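Local coordinates for SusD family protein (Bacteroides uniformis, PDB 7KV1) that probably binds beta-glucan at the cell surface of a gut bacterium, as a SusD-like glycan-binding protein built on tetratricopeptide-type helical repeats, at residues T357-A362 and H375-K380; R141-M146 and S202-L207. One frame throughout, in Å; residues are numbered along the deposited sequence.

Contact 1: T357-A362 and H375-K380; sequences TCWVIA and HIWLQK
A two-stranded antiparallel sheet joins Trp-359 to Trp-377 as its hydrogen-bonded pair. Trp-359 N reaches Trp-377 O at 2.7 Å, and Trp-377 N returns a bond to Trp-359 O; Ile-361 N to His-375 O, at 2.8 Å and 173°, and Gln-379 N to Thr-357 O extend the ladder. Both indoles share one sheet face and meet obliquely, Trp-359 CE3 lying 3.8 Å from Trp-377 CB. Ile-361 CD1 serves both rings: it sits over one face of the Trp-359 indole, offset toward the rim, and comes within 3.6 Å of Trp-377 CD1. With CG anti to the backbone N (chi1 172°) and a bend at chi2, Gln-379 carries OE1 to 3.3 Å from Trp-359 CB, while its NE2 bonds to Tyr-384. Ile-361 O and Ala-362 O lie in plane at the edge of the His-375 imidazole, whose nitrogens are held by Asp-373 and Val-365. A water donates to Thr-357 OG1, which also bonds to Arg-353 O, and accepts from Lys-380 NZ, itself bonded to Val-463 O and salt-bridged to Glu-465. Val-360 and Ile-376 occupy the opposite face, against Tyr-344. A fifteen-residue connection without helix or strand makes this a long-looped antiparallel beta hairpin.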
loop_
_atom_site.group_PDB
_atom_site.type_symbol
_atom_site.label_atom_id
_atom_site.label_comp_id
_atom_site.label_asym_id
_atom_site.label_seq_id
_atom_site.Cartn_x
_atom_site.Cartn_y
_atom_site.Cartn_z
ATOM N N THR A 357 9.595 11.610 8.761
ATOM C CA THR A 357 8.166 11.445 8.351
ATOM C C THR A 357 7.594 12.812 7.980
ATOM O O THR A 357 6.838 12.914 6.999
ATOM C CB THR A 357 7.380 10.731 9.460
ATOM O OG1 THR A 357 7.904 9.409 9.598
ATOM C CG2 THR A 357 5.905 10.672 9.155
ATOM N N CYS A 358 7.923 13.819 8.777
ATOM C CA CYS A 358 7.245 15.125 8.808
ATOM C C CYS A 358 8.199 16.178 8.264
ATOM O O CYS A 358 9.219 16.447 8.915
ATOM C CB CYS A 358 6.796 15.478 10.221
ATOM S SG CYS A 358 5.810 14.189 11.026
ATOM N N TRP A 359 7.891 16.738 7.101
ATOM C CA TRP A 359 8.602 17.922 6.555
ATOM C C TRP A 359 7.894 19.168 7.065
ATOM O O TRP A 359 6.764 19.423 6.621
ATOM C CB TRP A 359 8.636 17.847 5.039
ATOM C CG TRP A 359 9.184 19.064 4.372
ATOM C CD1 TRP A 359 10.012 20.019 4.902
ATOM C CD2 TRP A 359 8.962 19.421 2.999
ATOM N NE1 TRP A 359 10.328 20.943 3.943
ATOM C CE2 TRP A 359 9.704 20.594 2.763
ATOM C CE3 TRP A 359 8.216 18.856 1.960
ATOM C CZ2 TRP A 359 9.659 21.239 1.532
ATOM C CZ3 TRP A 359 8.208 19.470 0.728
ATOM C CH2 TRP A 359 8.935 20.641 0.521
ATOM N N VAL A 360 8.478 19.841 8.055
ATOM C CA VAL A 360 7.849 21.004 8.727
ATOM C C VAL A 360 8.427 22.246 8.052
ATOM O O VAL A 360 9.664 22.398 8.049
ATOM C CB VAL A 360 8.115 21.040 10.239
ATOM C CG1 VAL A 360 7.562 22.318 10.863
ATOM C CG2 VAL A 360 7.550 19.820 10.952
ATOM N N ILE A 361 7.569 23.092 7.508
ATOM C CA ILE A 361 7.998 24.387 6.903
ATOM C C ILE A 361 7.754 25.493 7.938
ATOM O O ILE A 361 6.650 25.581 8.445
ATOM C CB ILE A 361 7.274 24.567 5.563
ATOM C CG1 ILE A 361 7.645 23.390 4.646
ATOM C CG2 ILE A 361 7.601 25.932 4.966
ATOM C CD1 ILE A 361 7.086 23.435 3.270
ATOM N N ALA A 362 8.796 26.247 8.303
ATOM C CA ALA A 362 8.736 27.389 9.254
ATOM C C ALA A 362 7.587 28.329 8.845
ATOM O O ALA A 362 7.414 28.532 7.617
ATOM C CB ALA A 362 10.072 28.096 9.260
ATOM N N HIS A 375 1.354 23.611 6.941
ATOM C CA HIS A 375 2.826 23.836 6.836
ATOM C C HIS A 375 3.566 22.551 7.223
ATOM O O HIS A 375 4.786 22.641 7.503
ATOM C CB HIS A 375 3.284 25.038 7.693
ATOM C CG HIS A 375 3.398 26.300 6.904
ATOM N ND1 HIS A 375 2.369 26.744 6.090
ATOM C CD2 HIS A 375 4.418 27.186 6.747
ATOM C CE1 HIS A 375 2.745 27.854 5.471
ATOM N NE2 HIS A 375 3.988 28.153 5.856
ATOM N N ILE A 376 2.872 21.399 7.220
ATOM C CA ILE A 376 3.535 20.071 7.400
ATOM C C ILE A 376 3.173 19.207 6.205
ATOM O O ILE A 376 1.993 19.217 5.823
ATOM C CB ILE A 376 3.161 19.362 8.711
ATOM C CG1 ILE A 376 3.180 20.304 9.912
ATOM C CG2 ILE A 376 4.053 18.149 8.926
ATOM C CD1 ILE A 376 2.639 19.678 11.154
ATOM N N TRP A 377 4.163 18.477 5.705
ATOM C CA TRP A 377 4.066 17.617 4.518
ATOM C C TRP A 377 4.772 16.303 4.806
ATOM O O TRP A 377 5.519 16.232 5.810
ATOM C CB TRP A 377 4.667 18.335 3.314
ATOM C CG TRP A 377 4.071 19.687 3.065
ATOM C CD1 TRP A 377 4.533 20.899 3.496
ATOM C CD2 TRP A 377 2.832 19.956 2.384
ATOM N NE1 TRP A 377 3.667 21.899 3.122
ATOM C CE2 TRP A 377 2.634 21.353 2.407
ATOM C CE3 TRP A 377 1.873 19.154 1.759
ATOM C CZ2 TRP A 377 1.512 21.952 1.826
ATOM C CZ3 TRP A 377 0.778 19.753 1.172
ATOM C CH2 TRP A 377 0.598 21.130 1.208
ATOM N N LEU A 378 4.578 15.318 3.933
ATOM C CA LEU A 378 5.243 13.993 4.065
ATOM C C LEU A 378 6.692 14.123 3.568
ATOM O O LEU A 378 6.910 14.379 2.371
ATOM C CB LEU A 378 4.448 12.944 3.278
ATOM C CG LEU A 378 5.006 11.528 3.275
ATOM C CD1 LEU A 378 4.994 10.925 4.665
ATOM C CD2 LEU A 378 4.215 10.648 2.307
ATOM N N GLN A 379 7.649 13.910 4.454
ATOM C CA GLN A 379 9.097 13.939 4.130
ATOM C C GLN A 379 9.484 12.710 3.295
ATOM O O GLN A 379 10.403 12.811 2.496
ATOM C CB GLN A 379 9.869 14.063 5.442
ATOM C CG GLN A 379 11.371 13.920 5.267
ATOM C CD GLN A 379 12.003 15.155 4.678
ATOM O OE1 GLN A 379 11.562 16.278 4.925
ATOM N NE2 GLN A 379 13.059 14.938 3.906
ATOM N N LYS A 380 8.840 11.561 3.486
ATOM C CA LYS A 380 9.327 10.269 2.939
ATOM C C LYS A 380 9.415 10.352 1.412
ATOM O O LYS A 380 10.307 9.665 0.834
ATOM C CB LYS A 380 8.406 9.127 3.373
ATOM C CG LYS A 380 8.542 8.774 4.849
ATOM C CD LYS A 380 7.660 7.608 5.269
ATOM C CE LYS A 380 7.820 7.268 6.737
ATOM N NZ LYS A 380 6.712 6.386 7.175
HETATM O O HOH W 1 6.431 7.058 9.925
#

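Contact 2: R141-M146 and S202-L207; sequences RKLYEM and SKVLPL
Apolar packing of a helix against a loop brings Met-146 and Leu-143 onto Val-204 and Leu-205, where the chain has just left helix 185-201 and runs beside helix 138-162. No hydrogen bond crosses between the segments. Val-204 points at the helix, and its CG1, anti to the backbone N (chi1 157°), comes within 3.5 Å of Lys-142 O. That methyl also lies between two side chains, 3.7 Å from Leu-143 CD2 and equally far from Met-146 CG. Met-146 crosses Val-204 at about a right angle. Its CB presses on Leu-205 CD2 at 3.5 Å, and a bend at chi2 (-36°) brings Met-146 CE to 3.6 Å from Ser-202 CB. Because CG, SD and CE meet Ser-202 and CG also meets Val-204, shortening Met-146 to an alanine is likely to leave a gap between the helix and these residues. Ser-202 OG bonds to Val-199 O and weakly receives Val-204 N, tying the turn back to the helix end. Leu-143 CD2, besides touching Val-204, reaches Pro-206 CD at 4.0 Å. On the helix Glu-145 OE1 takes a salt bridge from Lys-142 NZ at 2.7 Å and a weaker one from Arg-141. Farther along helix 138-162, Gln-147 and Leu-150 continue the bed for Leu-205, while the Tyr-144 side chain packs on helix 44-55, and Pro-206 and Leu-207 make backbone hydrogen bonds near the start of helix 230-244.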
loop_
_atom_site.group_PDB
_atom_site.type_symbol
_atom_site.label_atom_id
_atom_site.label_comp_id
_atom_site.label_asym_id
_atom_site.label_seq_id
_atom_site.Cartn_x
_atom_site.Cartn_y
_atom_site.Cartn_z
ATOM N N ARG A 141 9.488 -21.466 -17.460
ATOM C CA ARG A 141 8.020 -21.468 -17.643
ATOM C C ARG A 141 7.368 -21.322 -16.271
ATOM O O ARG A 141 6.391 -20.566 -16.164
ATOM C CB ARG A 141 7.509 -22.745 -18.313
ATOM C CG ARG A 141 6.078 -22.598 -18.811
ATOM C CD ARG A 141 5.475 -23.913 -19.228
ATOM N NE ARG A 141 5.425 -24.866 -18.139
ATOM C CZ ARG A 141 4.528 -24.856 -17.148
ATOM N NH1 ARG A 141 3.608 -23.903 -17.071
ATOM N NH2 ARG A 141 4.570 -25.797 -16.215
ATOM N N LYS A 142 7.865 -22.073 -15.293
ATOM C CA LYS A 142 7.312 -22.105 -13.923
ATOM C C LYS A 142 7.549 -20.728 -13.297
ATOM O O LYS A 142 6.609 -20.213 -12.653
ATOM C CB LYS A 142 7.935 -23.221 -13.072
ATOM C CG LYS A 142 7.509 -24.663 -13.351
ATOM C CD LYS A 142 6.028 -24.907 -13.621
ATOM C CE LYS A 142 5.118 -24.806 -12.409
ATOM N NZ LYS A 142 3.702 -25.110 -12.752
ATOM N N LEU A 143 8.753 -20.175 -13.467
ATOM C CA LEU A 143 9.102 -18.817 -12.975
ATOM C C LEU A 143 8.157 -17.784 -13.599
ATOM O O LEU A 143 7.646 -16.939 -12.822
ATOM C CB LEU A 143 10.559 -18.472 -13.275
ATOM C CG LEU A 143 11.576 -18.909 -12.220
ATOM C CD1 LEU A 143 12.962 -18.385 -12.580
ATOM C CD2 LEU A 143 11.182 -18.418 -10.831
ATOM N N TYR A 144 7.941 -17.815 -14.924
ATOM C CA TYR A 144 7.074 -16.818 -15.616
ATOM C C TYR A 144 5.636 -16.972 -15.097
ATOM O O TYR A 144 4.992 -15.962 -14.780
ATOM C CB TYR A 144 7.113 -16.935 -17.145
ATOM C CG TYR A 144 8.474 -16.804 -17.789
ATOM C CD1 TYR A 144 9.473 -15.994 -17.266
ATOM C CD2 TYR A 144 8.755 -17.498 -18.957
ATOM C CE1 TYR A 144 10.715 -15.883 -17.872
ATOM C CE2 TYR A 144 9.994 -17.413 -19.568
ATOM C CZ TYR A 144 10.981 -16.607 -19.029
ATOM O OH TYR A 144 12.192 -16.536 -19.662
ATOM N N GLU A 145 5.193 -18.218 -14.961
ATOM C CA GLU A 145 3.843 -18.602 -14.509
ATOM C C GLU A 145 3.589 -18.047 -13.106
ATOM O O GLU A 145 2.557 -17.410 -12.891
ATOM C CB GLU A 145 3.692 -20.114 -14.419
ATOM C CG GLU A 145 2.334 -20.514 -13.920
ATOM C CD GLU A 145 2.143 -21.984 -13.649
ATOM O OE1 GLU A 145 3.011 -22.774 -14.024
ATOM O OE2 GLU A 145 1.140 -22.313 -13.046
ATOM N N MET A 146 4.496 -18.322 -12.177
ATOM C CA MET A 146 4.282 -17.950 -10.765
ATOM C C MET A 146 4.379 -16.430 -10.622
ATOM O O MET A 146 3.640 -15.888 -9.801
ATOM C CB MET A 146 5.261 -18.690 -9.860
ATOM C CG MET A 146 4.899 -20.178 -9.714
ATOM S SD MET A 146 3.120 -20.594 -9.660
ATOM C CE MET A 146 3.151 -22.373 -9.909
ATOM N N SER A 202 4.105 -24.009 -4.489
ATOM C CA SER A 202 4.953 -24.382 -5.656
ATOM C C SER A 202 6.451 -24.313 -5.297
ATOM O O SER A 202 7.240 -25.007 -5.956
ATOM C CB SER A 202 4.641 -23.564 -6.881
ATOM O OG SER A 202 5.217 -22.260 -6.821
ATOM N N LYS A 203 6.824 -23.466 -4.329
ATOM C CA LYS A 203 8.218 -23.055 -3.993
ATOM C C LYS A 203 9.067 -22.807 -5.244
ATOM O O LYS A 203 10.282 -23.141 -5.238
ATOM C CB LYS A 203 8.843 -24.113 -3.078
ATOM C CG LYS A 203 8.239 -24.172 -1.679
ATOM C CD LYS A 203 9.145 -24.818 -0.643
ATOM C CE LYS A 203 8.460 -25.927 0.118
ATOM N NZ LYS A 203 7.353 -25.405 0.953
ATOM N N VAL A 204 8.496 -22.129 -6.238
ATOM C CA VAL A 204 9.168 -21.740 -7.505
ATOM C C VAL A 204 9.895 -20.400 -7.352
ATOM O O VAL A 204 11.066 -20.273 -7.838
ATOM C CB VAL A 204 8.112 -21.688 -8.625
ATOM C CG1 VAL A 204 8.513 -20.793 -9.790
ATOM C CG2 VAL A 204 7.763 -23.082 -9.090
ATOM N N LEU A 205 9.222 -19.386 -6.786
ATOM C CA LEU A 205 9.785 -18.015 -6.792
ATOM C C LEU A 205 11.016 -17.976 -5.900
ATOM O O LEU A 205 11.048 -18.587 -4.842
ATOM C CB LEU A 205 8.732 -17.024 -6.302
ATOM C CG LEU A 205 7.458 -16.937 -7.143
ATOM C CD1 LEU A 205 6.490 -15.940 -6.524
ATOM C CD2 LEU A 205 7.778 -16.546 -8.568
ATOM N N PRO A 206 12.052 -17.208 -6.258
ATOM C CA PRO A 206 13.176 -17.020 -5.353
ATOM C C PRO A 206 12.767 -16.138 -4.156
ATOM O O PRO A 206 11.781 -15.380 -4.241
ATOM C CB PRO A 206 14.208 -16.343 -6.242
ATOM C CG PRO A 206 13.384 -15.575 -7.233
ATOM C CD PRO A 206 12.157 -16.432 -7.495
ATOM N N LEU A 207 13.466 -16.282 -3.033
ATOM C CA LEU A 207 13.036 -15.650 -1.756
ATOM C C LEU A 207 13.196 -14.143 -1.920
ATOM O O LEU A 207 12.233 -13.406 -1.596
ATOM C CB LEU A 207 13.842 -16.155 -0.553
ATOM C CG LEU A 207 13.338 -15.641 0.804
ATOM C CD1 LEU A 207 11.945 -16.160 1.110
ATOM C CD2 LEU A 207 14.293 -16.016 1.916
#

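Overall arrangement
The two contacts illustrate how one chain uses different chemistry in different places. Contact 1 is mostly buried and joins two strands by a regular backbone ladder, with aromatic side chains packed on one face; contact 2 is only partly buried and holds a loop to a helix by apolar packing, with no hydrogen bond between the segments, the salt bridges of Arg-141, Lys-142 and Glu-145 staying within the helix. They share no element: contact 1 belongs to the SusD family region, contact 2 to the starch-binding-associated region. Both segments of contact 2 precede those of contact 1 in the sequence. Their centres lie 41 Å apart, on opposite sides of the chain's centre, and their nearest atoms remain about 22 Å apart.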